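Local coordinates for protein eukaryotic translation initiation factor 4 gamma 5 (Trypanosoma cruzi, PDB 6OZU) that probably serves as a scaffold in translation initiation, its helical MIF4G domain offering a surface for partner factors, at residues V148-V153 / R202-E207; Y65-V70 / F143-V148; R97-A102 / N137-L142. All blocks are in the same frame, centred on the assembly; numbering follows the deposited sequence.

Contact 1: residues V148-V153 / R202-E207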
ATOM      1  N   VAL A 148      -4.775  -3.056   5.038  1.00 52.50           N
ATOM      2  CA  VAL A 148      -5.543  -2.036   4.334  1.00 51.75           C
ATOM      3  C   VAL A 148      -6.783  -2.695   3.744  1.00 62.29           C
ATOM      4  O   VAL A 148      -6.726  -3.853   3.286  1.00 63.95           O
ATOM      5  CB  VAL A 148      -4.709  -1.232   3.295  1.00 53.82           C
ATOM      6  CG1 VAL A 148      -4.375  -2.051   2.050  1.00 52.49           C
ATOM      7  CG2 VAL A 148      -5.408   0.056   2.911  1.00 53.70           C
ATOM      8  N   ARG A 149      -7.902  -1.960   3.771  1.00 61.30           N
ATOM      9  CA  ARG A 149      -9.191  -2.423   3.265  1.00 62.40           C
ATOM     10  C   ARG A 149      -9.145  -2.564   1.748  1.00 66.19           C
ATOM     11  O   ARG A 149      -8.545  -1.729   1.075  1.00 65.73           O
ATOM     12  CB  ARG A 149     -10.310  -1.431   3.656  1.00 65.73           C
ATOM     13  CG  ARG A 149     -10.453  -1.124   5.146  1.00 73.48           C
ATOM     14  CD  ARG A 149     -11.121   0.227   5.373  1.00 78.39           C
ATOM     15  NE  ARG A 149     -11.982   0.194   6.547  1.00 92.53           N
ATOM     16  CZ  ARG A 149     -12.715   1.216   6.979  1.00113.28           C
ATOM     17  NH1 ARG A 149     -12.683   2.385   6.342  1.00106.83           N
ATOM     18  NH2 ARG A 149     -13.473   1.087   8.060  1.00 98.29           N
ATOM     19  N   GLU A 150      -9.814  -3.594   1.213  1.00 64.66           N
ATOM     20  CA  GLU A 150      -9.948  -3.868  -0.226  1.00 64.94           C
ATOM     21  C   GLU A 150     -10.469  -2.592  -0.941  1.00 67.40           C
ATOM     22  O   GLU A 150     -10.008  -2.275  -2.035  1.00 66.64           O
ATOM     23  CB  GLU A 150     -10.932  -5.039  -0.420  1.00 67.77           C
ATOM     24  CG  GLU A 150     -10.625  -5.981  -1.580  1.00 85.57           C
ATOM     25  CD  GLU A 150     -11.670  -7.051  -1.866  1.00110.10           C
ATOM     26  OE1 GLU A 150     -11.758  -8.021  -1.079  1.00114.21           O
ATOM     27  OE2 GLU A 150     -12.380  -6.939  -2.891  1.00 90.22           O
ATOM     28  N   LYS A 151     -11.376  -1.840  -0.272  1.00 63.32           N
ATOM     29  CA  LYS A 151     -11.991  -0.576  -0.725  1.00 63.17           C
ATOM     30  C   LYS A 151     -10.983   0.557  -0.953  1.00 64.44           C
ATOM     31  O   LYS A 151     -11.208   1.393  -1.825  1.00 64.55           O
ATOM     32  CB  LYS A 151     -13.096  -0.076   0.235  1.00 67.32           C
ATOM     33  CG  LYS A 151     -13.505  -0.984   1.403  1.00 82.04           C
ATOM     34  CD  LYS A 151     -14.134  -0.128   2.507  1.00 93.01           C
ATOM     35  CE  LYS A 151     -15.123  -0.845   3.395  1.00100.14           C
ATOM     36  NZ  LYS A 151     -16.457  -0.988   2.744  1.00106.19           N
ATOM     37  N   VAL A 152      -9.900   0.604  -0.159  1.00 58.66           N
ATOM     38  CA  VAL A 152      -8.833   1.614  -0.293  1.00 57.54           C
ATOM     39  C   VAL A 152      -8.038   1.338  -1.572  1.00 56.54           C
ATOM     40  O   VAL A 152      -7.781   2.256  -2.357  1.00 55.35           O
ATOM     41  CB  VAL A 152      -7.915   1.676   0.961  1.00 62.27           C
ATOM     42  CG1 VAL A 152      -6.737   2.645   0.764  1.00 61.07           C
ATOM     43  CG2 VAL A 152      -8.720   2.065   2.204  1.00 63.84           C
ATOM     44  N   VAL A 153      -7.696   0.059  -1.783  1.00 50.42           N
ATOM     45  CA  VAL A 153      -6.985  -0.441  -2.951  1.00 49.13           C
ATOM     46  C   VAL A 153      -7.779  -0.100  -4.222  1.00 50.55           C
ATOM     47  O   VAL A 153      -7.216   0.482  -5.148  1.00 50.34           O
ATOM     48  CB  VAL A 153      -6.668  -1.955  -2.813  1.00 53.35           C
ATOM     49  CG1 VAL A 153      -5.757  -2.445  -3.958  1.00 53.06           C
ATOM     50  CG2 VAL A 153      -6.030  -2.244  -1.457  1.00 52.84           C
ATOM     51  N   ARG A 202      -7.789  -9.816  -7.416  1.00 46.28           N
ATOM     52  CA  ARG A 202      -8.494 -10.204  -8.647  1.00 45.98           C
ATOM     53  C   ARG A 202      -9.914  -9.618  -8.628  1.00 48.21           C
ATOM     54  O   ARG A 202     -10.368  -9.095  -9.643  1.00 48.70           O
ATOM     55  CB  ARG A 202      -8.503 -11.737  -8.805  1.00 44.82           C
ATOM     56  CG  ARG A 202      -9.144 -12.223 -10.079  1.00 53.36           C
ATOM     57  CD  ARG A 202      -9.388 -13.718 -10.059  1.00 58.73           C
ATOM     58  NE  ARG A 202      -9.893 -14.214 -11.338  1.00 63.59           N
ATOM     59  CZ  ARG A 202     -11.162 -14.253 -11.730  1.00 74.55           C
ATOM     60  NH1 ARG A 202     -12.115 -13.730 -10.973  1.00 68.59           N
ATOM     61  NH2 ARG A 202     -11.481 -14.771 -12.909  1.00 58.42           N
ATOM     62  N   ALA A 203     -10.578  -9.683  -7.467  1.00 43.70           N
ATOM     63  CA  ALA A 203     -11.916  -9.140  -7.209  1.00 44.67           C
ATOM     64  C   ALA A 203     -11.978  -7.618  -7.427  1.00 51.57           C
ATOM     65  O   ALA A 203     -12.964  -7.124  -7.975  1.00 54.26           O
ATOM     66  CB  ALA A 203     -12.338  -9.472  -5.791  1.00 45.22           C
ATOM     67  N   VAL A 204     -10.921  -6.891  -7.001  1.00 47.38           N
ATOM     68  CA  VAL A 204     -10.745  -5.439  -7.147  1.00 46.95           C
ATOM     69  C   VAL A 204     -10.696  -5.084  -8.635  1.00 51.52           C
ATOM     70  O   VAL A 204     -11.383  -4.155  -9.067  1.00 53.24           O
ATOM     71  CB  VAL A 204      -9.498  -4.941  -6.357  1.00 49.67           C
ATOM     72  CG1 VAL A 204      -9.080  -3.520  -6.755  1.00 49.53           C
ATOM     73  CG2 VAL A 204      -9.766  -5.001  -4.872  1.00 49.13           C
ATOM     74  N   LEU A 205      -9.920  -5.853  -9.417  1.00 45.36           N
ATOM     75  CA  LEU A 205      -9.807  -5.651 -10.854  1.00 44.19           C
ATOM     76  C   LEU A 205     -11.096  -5.955 -11.572  1.00 50.64           C
ATOM     77  O   LEU A 205     -11.366  -5.310 -12.579  1.00 52.42           O
ATOM     78  CB  LEU A 205      -8.622  -6.414 -11.478  1.00 42.72           C
ATOM     79  CG  LEU A 205      -7.236  -6.196 -10.858  1.00 44.28           C
ATOM     80  CD1 LEU A 205      -6.215  -6.996 -11.600  1.00 44.34           C
ATOM     81  CD2 LEU A 205      -6.843  -4.720 -10.831  1.00 41.60           C
ATOM     82  N   GLU A 206     -11.908  -6.895 -11.054  1.00 48.25           N
ATOM     83  CA  GLU A 206     -13.220  -7.242 -11.626  1.00 50.27           C
ATOM     84  C   GLU A 206     -14.212  -6.103 -11.394  1.00 55.64           C
ATOM     85  O   GLU A 206     -15.052  -5.864 -12.256  1.00 58.60           O
ATOM     86  CB  GLU A 206     -13.774  -8.557 -11.058  1.00 52.60           C
ATOM     87  CG  GLU A 206     -13.131  -9.816 -11.620  1.00 63.37           C
ATOM     88  CD  GLU A 206     -13.511 -10.230 -13.033  1.00 98.37           C
ATOM     89  OE1 GLU A 206     -12.595 -10.632 -13.783  1.00 95.54           O
ATOM     90  OE2 GLU A 206     -14.708 -10.160 -13.393  1.00105.37           O
ATOM     91  N   GLU A 207     -14.106  -5.387 -10.246  1.00 49.49           N
ATOM     92  CA  GLU A 207     -14.929  -4.223  -9.924  1.00 49.80           C
ATOM     93  C   GLU A 207     -14.655  -3.056 -10.862  1.00 56.77           C
ATOM     94  O   GLU A 207     -15.599  -2.445 -11.356  1.00 59.23           O
ATOM     95  CB  GLU A 207     -14.742  -3.786  -8.478  1.00 49.96           C
ATOM     96  CG  GLU A 207     -15.675  -4.503  -7.541  1.00 56.93           C
ATOM     97  CD  GLU A 207     -15.575  -4.091  -6.090  1.00 74.67           C
ATOM     98  OE1 GLU A 207     -16.487  -3.378  -5.607  1.00 69.46           O
ATOM     99  OE2 GLU A 207     -14.588  -4.499  -5.434  1.00 65.60           O
TER

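Contact 2: residues Y65-V70 / F143-V148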
ATOM      1  N   TYR A  65       9.265  -5.282   6.438  1.00 69.96           N
ATOM      2  CA  TYR A  65       9.573  -5.521   7.851  1.00 70.50           C
ATOM      3  C   TYR A  65       8.803  -4.585   8.762  1.00 72.31           C
ATOM      4  O   TYR A  65       8.403  -5.016   9.836  1.00 72.40           O
ATOM      5  CB  TYR A  65      11.086  -5.470   8.141  1.00 73.22           C
ATOM      6  CG  TYR A  65      11.868  -6.472   7.328  1.00 76.55           C
ATOM      7  CD1 TYR A  65      11.840  -7.829   7.642  1.00 79.88           C
ATOM      8  CD2 TYR A  65      12.598  -6.074   6.209  1.00 77.06           C
ATOM      9  CE1 TYR A  65      12.528  -8.764   6.870  1.00 82.50           C
ATOM     10  CE2 TYR A  65      13.295  -6.997   5.433  1.00 78.50           C
ATOM     11  CZ  TYR A  65      13.264  -8.341   5.771  1.00 89.70           C
ATOM     12  OH  TYR A  65      13.940  -9.255   5.003  1.00 92.38           O
ATOM     13  N   TYR A  66       8.608  -3.306   8.341  1.00 66.88           N
ATOM     14  CA  TYR A  66       7.853  -2.284   9.071  1.00 66.02           C
ATOM     15  C   TYR A  66       6.416  -2.739   9.154  1.00 66.08           C
ATOM     16  O   TYR A  66       5.805  -2.683  10.228  1.00 66.17           O
ATOM     17  CB  TYR A  66       7.881  -0.922   8.348  1.00 66.92           C
ATOM     18  CG  TYR A  66       9.246  -0.331   8.108  1.00 71.06           C
ATOM     19  CD1 TYR A  66      10.308  -0.602   8.966  1.00 75.34           C
ATOM     20  CD2 TYR A  66       9.472   0.528   7.041  1.00 71.82           C
ATOM     21  CE1 TYR A  66      11.567  -0.041   8.760  1.00 77.59           C
ATOM     22  CE2 TYR A  66      10.739   1.052   6.793  1.00 74.07           C
ATOM     23  CZ  TYR A  66      11.780   0.782   7.667  1.00 85.52           C
ATOM     24  OH  TYR A  66      13.022   1.322   7.443  1.00 91.70           O
ATOM     25  N   VAL A  67       5.890  -3.196   8.005  1.00 58.53           N
ATOM     26  CA  VAL A  67       4.539  -3.701   7.817  1.00 56.40           C
ATOM     27  C   VAL A  67       4.346  -4.997   8.646  1.00 61.33           C
ATOM     28  O   VAL A  67       3.297  -5.155   9.268  1.00 62.94           O
ATOM     29  CB  VAL A  67       4.232  -3.813   6.294  1.00 58.26           C
ATOM     30  CG1 VAL A  67       3.016  -4.655   6.017  1.00 57.76           C
ATOM     31  CG2 VAL A  67       4.047  -2.434   5.672  1.00 57.12           C
ATOM     32  N   LYS A  68       5.390  -5.857   8.747  1.00 57.22           N
ATOM     33  CA  LYS A  68       5.358  -7.082   9.565  1.00 57.18           C
ATOM     34  C   LYS A  68       5.347  -6.794  11.081  1.00 61.97           C
ATOM     35  O   LYS A  68       4.882  -7.636  11.858  1.00 63.29           O
ATOM     36  CB  LYS A  68       6.505  -8.027   9.196  1.00 59.53           C
ATOM     37  CG  LYS A  68       6.212  -8.864   7.962  1.00 63.91           C
ATOM     38  CD  LYS A  68       7.402  -9.722   7.559  1.00 69.88           C
ATOM     39  CE  LYS A  68       7.217 -10.330   6.201  1.00 65.72           C
ATOM     40  NZ  LYS A  68       7.195  -9.305   5.137  1.00 71.59           N
ATOM     41  N   LEU A  69       5.854  -5.607  11.488  1.00 57.64           N
ATOM     42  CA  LEU A  69       5.886  -5.152  12.881  1.00 58.59           C
ATOM     43  C   LEU A  69       4.493  -4.688  13.284  1.00 63.41           C
ATOM     44  O   LEU A  69       4.085  -4.913  14.418  1.00 64.50           O
ATOM     45  CB  LEU A  69       6.918  -4.023  13.092  1.00 58.94           C
ATOM     46  CG  LEU A  69       8.402  -4.422  13.123  1.00 64.89           C
ATOM     47  CD1 LEU A  69       9.295  -3.198  13.081  1.00 65.56           C
ATOM     48  CD2 LEU A  69       8.741  -5.279  14.350  1.00 69.31           C
ATOM     49  N   VAL A  70       3.753  -4.072  12.335  1.00 58.90           N
ATOM     50  CA  VAL A  70       2.383  -3.585  12.511  1.00 58.11           C
ATOM     51  C   VAL A  70       1.431  -4.790  12.657  1.00 60.95           C
ATOM     52  O   VAL A  70       0.547  -4.757  13.513  1.00 61.22           O
ATOM     53  CB  VAL A  70       1.960  -2.588  11.391  1.00 60.31           C
ATOM     54  CG1 VAL A  70       0.503  -2.145  11.558  1.00 59.72           C
ATOM     55  CG2 VAL A  70       2.884  -1.369  11.366  1.00 60.12           C
ATOM     56  N   PHE A 143      -1.606  -4.284   1.783  1.00 48.34           N
ATOM     57  CA  PHE A 143      -2.607  -5.202   1.229  1.00 49.15           C
ATOM     58  C   PHE A 143      -2.244  -6.688   1.381  1.00 53.97           C
ATOM     59  O   PHE A 143      -3.075  -7.468   1.825  1.00 55.74           O
ATOM     60  CB  PHE A 143      -2.920  -4.852  -0.235  1.00 50.52           C
ATOM     61  CG  PHE A 143      -4.082  -5.610  -0.801  1.00 52.82           C
ATOM     62  CD1 PHE A 143      -5.366  -5.427  -0.289  1.00 57.22           C
ATOM     63  CD2 PHE A 143      -3.893  -6.542  -1.820  1.00 55.31           C
ATOM     64  CE1 PHE A 143      -6.442  -6.126  -0.809  1.00 58.31           C
ATOM     65  CE2 PHE A 143      -4.968  -7.254  -2.330  1.00 58.29           C
ATOM     66  CZ  PHE A 143      -6.239  -7.032  -1.826  1.00 56.49           C
ATOM     67  N   THR A 144      -1.011  -7.069   1.046  1.00 50.83           N
ATOM     68  CA  THR A 144      -0.520  -8.450   1.161  1.00 51.60           C
ATOM     69  C   THR A 144      -0.419  -8.929   2.629  1.00 59.44           C
ATOM     70  O   THR A 144      -0.421 -10.135   2.886  1.00 60.80           O
ATOM     71  CB  THR A 144       0.793  -8.616   0.395  1.00 54.20           C
ATOM     72  OG1 THR A 144       1.743  -7.699   0.914  1.00 54.51           O
ATOM     73  CG2 THR A 144       0.636  -8.410  -1.120  1.00 48.68           C
ATOM     74  N   HIS A 145      -0.363  -7.976   3.587  1.00 56.39           N
ATOM     75  CA  HIS A 145      -0.294  -8.233   5.028  1.00 55.96           C
ATOM     76  C   HIS A 145      -1.639  -7.977   5.748  1.00 58.27           C
ATOM     77  O   HIS A 145      -1.688  -7.998   6.976  1.00 58.79           O
ATOM     78  CB  HIS A 145       0.855  -7.435   5.650  1.00 56.49           C
ATOM     79  CG  HIS A 145       2.209  -7.863   5.185  1.00 60.03           C
ATOM     80  ND1 HIS A 145       2.565  -7.820   3.848  1.00 61.19           N
ATOM     81  CD2 HIS A 145       3.278  -8.278   5.903  1.00 62.80           C
ATOM     82  CE1 HIS A 145       3.820  -8.246   3.791  1.00 60.49           C
ATOM     83  NE2 HIS A 145       4.298  -8.519   4.998  1.00 62.02           N
ATOM     84  N   GLY A 146      -2.705  -7.773   4.963  1.00 52.96           N
ATOM     85  CA  GLY A 146      -4.077  -7.560   5.417  1.00 52.68           C
ATOM     86  C   GLY A 146      -4.326  -6.338   6.280  1.00 56.42           C
ATOM     87  O   GLY A 146      -5.283  -6.313   7.055  1.00 55.79           O
ATOM     88  N   LEU A 147      -3.477  -5.309   6.134  1.00 53.09           N
ATOM     89  CA  LEU A 147      -3.522  -4.064   6.915  1.00 52.40           C
ATOM     90  C   LEU A 147      -4.313  -2.911   6.277  1.00 57.94           C
ATOM     91  O   LEU A 147      -4.463  -1.877   6.918  1.00 60.92           O
ATOM     92  CB  LEU A 147      -2.083  -3.595   7.249  1.00 50.93           C
ATOM     93  CG  LEU A 147      -1.289  -4.486   8.168  1.00 53.19           C
ATOM     94  CD1 LEU A 147       0.126  -3.995   8.283  1.00 51.92           C
ATOM     95  CD2 LEU A 147      -1.959  -4.594   9.545  1.00 53.70           C
ATOM     96  N   VAL A 148      -4.775  -3.056   5.038  1.00 52.50           N
ATOM     97  CA  VAL A 148      -5.543  -2.036   4.334  1.00 51.75           C
ATOM     98  C   VAL A 148      -6.783  -2.695   3.744  1.00 62.29           C
ATOM     99  O   VAL A 148      -6.726  -3.853   3.286  1.00 63.95           O
ATOM    100  CB  VAL A 148      -4.709  -1.232   3.295  1.00 53.82           C
ATOM    101  CG1 VAL A 148      -4.375  -2.051   2.050  1.00 52.49           C
ATOM    102  CG2 VAL A 148      -5.408   0.056   2.911  1.00 53.70           C
TER

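Contact 3: residues R97-A102 / N137-L142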
ATOM      1  N   ARG A  97      -5.202   9.133   5.140  1.00 53.50           N
ATOM      2  CA  ARG A  97      -4.362  10.309   4.993  1.00 53.53           C
ATOM      3  C   ARG A  97      -3.251  10.112   3.965  1.00 55.68           C
ATOM      4  O   ARG A  97      -3.095  10.941   3.071  1.00 55.46           O
ATOM      5  CB  ARG A  97      -3.830  10.796   6.343  1.00 56.03           C
ATOM      6  CG  ARG A  97      -3.248  12.199   6.241  1.00 76.66           C
ATOM      7  CD  ARG A  97      -2.493  12.634   7.488  1.00103.45           C
ATOM      8  NE  ARG A  97      -1.316  13.462   7.188  1.00118.73           N
ATOM      9  CZ  ARG A  97      -1.352  14.741   6.821  1.00134.44           C
ATOM     10  NH1 ARG A  97      -0.227  15.400   6.579  1.00121.07           N
ATOM     11  NH2 ARG A  97      -2.514  15.377   6.710  1.00122.44           N
ATOM     12  N   THR A  98      -2.513   9.001   4.062  1.00 50.00           N
ATOM     13  CA  THR A  98      -1.445   8.623   3.146  1.00 47.10           C
ATOM     14  C   THR A  98      -1.898   8.544   1.675  1.00 50.41           C
ATOM     15  O   THR A  98      -1.175   9.030   0.789  1.00 50.09           O
ATOM     16  CB  THR A  98      -0.878   7.270   3.606  1.00 54.85           C
ATOM     17  OG1 THR A  98      -0.358   7.428   4.921  1.00 59.58           O
ATOM     18  CG2 THR A  98       0.214   6.715   2.674  1.00 51.31           C
ATOM     19  N   PHE A  99      -3.037   7.871   1.400  1.00 47.36           N
ATOM     20  CA  PHE A  99      -3.441   7.668   0.006  1.00 47.52           C
ATOM     21  C   PHE A  99      -4.307   8.818  -0.507  1.00 53.98           C
ATOM     22  O   PHE A  99      -4.334   9.046  -1.722  1.00 54.14           O
ATOM     23  CB  PHE A  99      -4.035   6.259  -0.239  1.00 48.22           C
ATOM     24  CG  PHE A  99      -3.023   5.204   0.156  1.00 48.80           C
ATOM     25  CD1 PHE A  99      -1.781   5.130  -0.478  1.00 49.22           C
ATOM     26  CD2 PHE A  99      -3.254   4.367   1.247  1.00 51.16           C
ATOM     27  CE1 PHE A  99      -0.811   4.217  -0.052  1.00 49.01           C
ATOM     28  CE2 PHE A  99      -2.272   3.443   1.669  1.00 51.75           C
ATOM     29  CZ  PHE A  99      -1.067   3.377   1.013  1.00 48.12           C
ATOM     30  N   GLU A 100      -4.865   9.632   0.405  1.00 52.13           N
ATOM     31  CA  GLU A 100      -5.590  10.860   0.041  1.00 53.56           C
ATOM     32  C   GLU A 100      -4.538  11.899  -0.425  1.00 55.87           C
ATOM     33  O   GLU A 100      -4.767  12.619  -1.398  1.00 55.07           O
ATOM     34  CB  GLU A 100      -6.315  11.427   1.247  1.00 57.01           C
ATOM     35  CG  GLU A 100      -7.824  11.469   1.138  1.00 74.83           C
ATOM     36  CD  GLU A 100      -8.448  12.183   2.327  1.00 95.13           C
ATOM     37  OE1 GLU A 100      -8.452  13.435   2.329  1.00 99.84           O
ATOM     38  OE2 GLU A 100      -8.899  11.495   3.268  1.00 73.43           O
ATOM     39  N   ASN A 101      -3.385  11.953   0.284  1.00 51.62           N
ATOM     40  CA  ASN A 101      -2.242  12.808  -0.036  1.00 51.15           C
ATOM     41  C   ASN A 101      -1.700  12.411  -1.385  1.00 53.18           C
ATOM     42  O   ASN A 101      -1.529  13.292  -2.234  1.00 54.37           O
ATOM     43  CB  ASN A 101      -1.119  12.666   1.011  1.00 49.49           C
ATOM     44  CG  ASN A 101      -1.383  13.287   2.351  1.00 64.54           C
ATOM     45  OD1 ASN A 101      -2.265  14.131   2.532  1.00 52.61           O
ATOM     46  ND2 ASN A 101      -0.627  12.858   3.343  1.00 58.25           N
ATOM     47  N   ALA A 102      -1.440  11.077  -1.593  1.00 45.21           N
ATOM     48  CA  ALA A 102      -0.958  10.539  -2.857  1.00 41.77           C
ATOM     49  C   ALA A 102      -1.893  10.910  -4.012  1.00 44.89           C
ATOM     50  O   ALA A 102      -1.397  11.364  -5.030  1.00 44.64           O
ATOM     51  CB  ALA A 102      -0.761   9.040  -2.755  1.00 41.06           C
ATOM     52  N   ASN A 137       4.090   1.198  -3.597  1.00 37.92           N
ATOM     53  CA  ASN A 137       4.771   0.049  -2.976  1.00 39.87           C
ATOM     54  C   ASN A 137       4.141  -0.237  -1.591  1.00 43.92           C
ATOM     55  O   ASN A 137       3.648  -1.350  -1.343  1.00 43.31           O
ATOM     56  CB  ASN A 137       6.298   0.278  -2.850  1.00 45.28           C
ATOM     57  CG  ASN A 137       7.059  -0.891  -2.243  1.00 75.50           C
ATOM     58  OD1 ASN A 137       6.815  -2.064  -2.560  1.00 60.19           O
ATOM     59  ND2 ASN A 137       7.998  -0.598  -1.352  1.00 71.85           N
ATOM     60  N   PHE A 138       4.071   0.800  -0.745  1.00 39.78           N
ATOM     61  CA  PHE A 138       3.466   0.717   0.572  1.00 39.35           C
ATOM     62  C   PHE A 138       2.027   0.150   0.512  1.00 45.36           C
ATOM     63  O   PHE A 138       1.734  -0.783   1.268  1.00 45.48           O
ATOM     64  CB  PHE A 138       3.531   2.069   1.259  1.00 41.05           C
ATOM     65  CG  PHE A 138       3.082   2.096   2.707  1.00 43.22           C
ATOM     66  CD1 PHE A 138       3.413   1.059   3.579  1.00 46.94           C
ATOM     67  CD2 PHE A 138       2.394   3.183   3.212  1.00 43.99           C
ATOM     68  CE1 PHE A 138       3.043   1.105   4.922  1.00 47.67           C
ATOM     69  CE2 PHE A 138       2.040   3.231   4.557  1.00 48.41           C
ATOM     70  CZ  PHE A 138       2.358   2.188   5.402  1.00 46.82           C
ATOM     71  N   LEU A 139       1.169   0.645  -0.423  1.00 41.41           N
ATOM     72  CA  LEU A 139      -0.205   0.144  -0.602  1.00 41.30           C
ATOM     73  C   LEU A 139      -0.236  -1.385  -0.820  1.00 47.95           C
ATOM     74  O   LEU A 139      -1.071  -2.069  -0.220  1.00 49.21           O
ATOM     75  CB  LEU A 139      -0.927   0.868  -1.762  1.00 40.07           C
ATOM     76  CG  LEU A 139      -2.413   0.488  -1.993  1.00 42.53           C
ATOM     77  CD1 LEU A 139      -3.341   1.104  -0.928  1.00 42.51           C
ATOM     78  CD2 LEU A 139      -2.870   0.901  -3.370  1.00 43.27           C
ATOM     79  N   GLY A 140       0.694  -1.885  -1.647  1.00 44.35           N
ATOM     80  CA  GLY A 140       0.867  -3.303  -1.954  1.00 43.56           C
ATOM     81  C   GLY A 140       1.267  -4.134  -0.754  1.00 45.76           C
ATOM     82  O   GLY A 140       0.672  -5.178  -0.493  1.00 44.62           O
ATOM     83  N   LEU A 141       2.255  -3.666   0.001  1.00 42.37           N
ATOM     84  CA  LEU A 141       2.692  -4.334   1.230  1.00 43.44           C
ATOM     85  C   LEU A 141       1.628  -4.334   2.344  1.00 49.99           C
ATOM     86  O   LEU A 141       1.505  -5.331   3.074  1.00 51.33           O
ATOM     87  CB  LEU A 141       3.978  -3.707   1.733  1.00 43.78           C
ATOM     88  CG  LEU A 141       5.153  -3.911   0.804  1.00 46.80           C
ATOM     89  CD1 LEU A 141       6.133  -2.838   0.957  1.00 47.26           C
ATOM     90  CD2 LEU A 141       5.766  -5.252   0.997  1.00 46.70           C
ATOM     91  N   LEU A 142       0.841  -3.244   2.462  1.00 45.36           N
ATOM     92  CA  LEU A 142      -0.225  -3.184   3.467  1.00 44.29           C
ATOM     93  C   LEU A 142      -1.292  -4.198   3.081  1.00 51.33           C
ATOM     94  O   LEU A 142      -1.808  -4.901   3.944  1.00 54.16           O
ATOM     95  CB  LEU A 142      -0.861  -1.784   3.565  1.00 43.36           C
ATOM     96  CG  LEU A 142      -0.070  -0.645   4.209  1.00 46.11           C
ATOM     97  CD1 LEU A 142      -0.713   0.686   3.897  1.00 44.95           C
ATOM     98  CD2 LEU A 142       0.009  -0.799   5.727  1.00 46.12           C
TER

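Contact 1: residues V148-V153 / R202-E207
Glu150 and Val204 bring the two backbones nearest, with 7.1 Å between the CA of Glu150 and the CA of Val204. Segment 148-153 enters helix 150-162 from a loop: Arg149 occupies the N-cap position, and its carbonyl O receives the N of Val152 at 3.0 Å and, more weakly, the N of Val153. Segment 202-207 is helical throughout, lying toward the C-terminal end of helix 194-208. The first turn of one helix is thus laid against the late turns of another, and only side chains bridge the space between them. The segments run in roughly the same direction, as expected of alternate helices among antiparallel neighbours in the HEAT-like MIF4G fold. Val204 supplies both of its methyls. CG1 stands anti to the backbone N (chi1 166°) and meets Val153 CG1 at a loose 4.5 Å, whereas CG2 presses on the aliphatic part of Glu150, at 3.5 Å from Glu150 CG. Glu150 and Val204 run past each other in opposite directions, and beyond CG the glutamate stays extended (chi2 -174°), carrying its carboxylate over the valine to Ala203, where OE2 lies 3.9 Å from Ala203 CB. Glu150 OE2 is also 4.2 Å from Glu207 OE2, a pair of like charges that probably costs some stability; a long, weak ion pair from Glu150 OE1 to Lys200 NZ may offset part of it. Deeper in, Val204 rests on Leu154 and Leu157 of helix 150-162, while Val153 leans on Phe143 of helix 118-144.

Contact 2: residues Y65-V70 / F143-V148
Polar contact between Lys68 and His145 runs along the rim of the imidazole. Lys68 NZ donates a hydrogen bond to His145 NE2 at 3.0 Å, and the ammonium nitrogen lies almost exactly in the ring plane, 3° out of it. A bend at the last torsion of the lysine (chi4 66°) turns NZ back to the ring, while CG of the same side chain also sits in that plane at the edge. The other ring nitrogen, His145 ND1, shares a hydrogen bond of 3.0 Å with Thr144 OG1, so the imidazole is held at both nitrogens and its rotation is fixed. The nearby ammonium would probably disfavour a positive charge on the histidine. A weak hydrogen bond from Lys68 NZ to Pro64 O gives the lysine a second partner. One face of the same ring receives a CH-pi contact: Val67 CG1 is 3.7 Å from the centroid of His145, 26° off the normal and shifted toward CG. The remaining contacts are apolar. Leu147 reaches helix 63-76 with CD1, which is 3.7 Å from Val67 CG1 and 3.8 Å from Val70 CG1, and which also lies against the carbonyl O of Val67. His145 and Leu147 flank Gly146, whose positive phi makes it the C-prime residue of a Schellman motif: Gly146 N bonds to Phe143 O, and Leu147 N to Leu142 O. The capped C-terminal end of helix 118-144, with the turn that follows it packed against helix 63-76, belongs to the stacked helices of a HEAT-like MIF4G domain.

Contact 3: residues R97-A102 / N137-L142
Phe99 reaches from helix 82-112 to Leu139 and Leu142 of helix 118-144, the next helix in the chain; the two run antiparallel, as successive helices do in the HEAT-like MIF4G fold. Their segment axes come within 11.6 Å at an angle of 148°, a wide spacing bridged by the large phenyl group. The CH-pi contact is made by Leu139, whose CD1 lies 3.8 Å from the centroid of the Phe99 ring and 16° off its normal. Thr98 CG2, from the same helix as Phe99, lies over the rim of the opposite face. Other contacts are apolar. Phe99 CZ abuts the helix backbone, 3.7 Å from Leu139 CA, and Leu142 CD1 approaches the ring edge in its plane, 3.9 Å from Phe99 CE2. Thr98 also turns its methyl CG2, which stands opposite the backbone N, to the edge of the Phe138 ring, at 4.2 Å from Phe138 CD2, while its OG1 bonds to Gln94 O. Val152 and Val156 of helix 150-162 also pack on Phe99 and Leu139, and Phe51 meets Phe138 edge-to-face. Leu142 CD1 serves both aromatics, lying 3.7 Å above the plane of the Phe138 ring, over its centre.

From the N terminus, helix 63-76 opens contact 2, and helix 82-112 then opens contact 3. After the end of helix 82-112 the chain turns back along helix 118-144, where residues 137-142 close contact 3; residues 143-148 close contact 2 immediately afterwards, so the shorter loop is contained within the longer one. Contact 1 follows in series, starting at Val148, which it shares with contact 2, and is closed by helix 194-208. Helix 118-144 therefore touches both earlier helices, and the turn after it leads into the later helices. The contacts also adjoin: Val67 CG2 lies 3.8 Å from Phe138 CE1, and Val148 CG1 lies 3.8 Å from Leu142 CB.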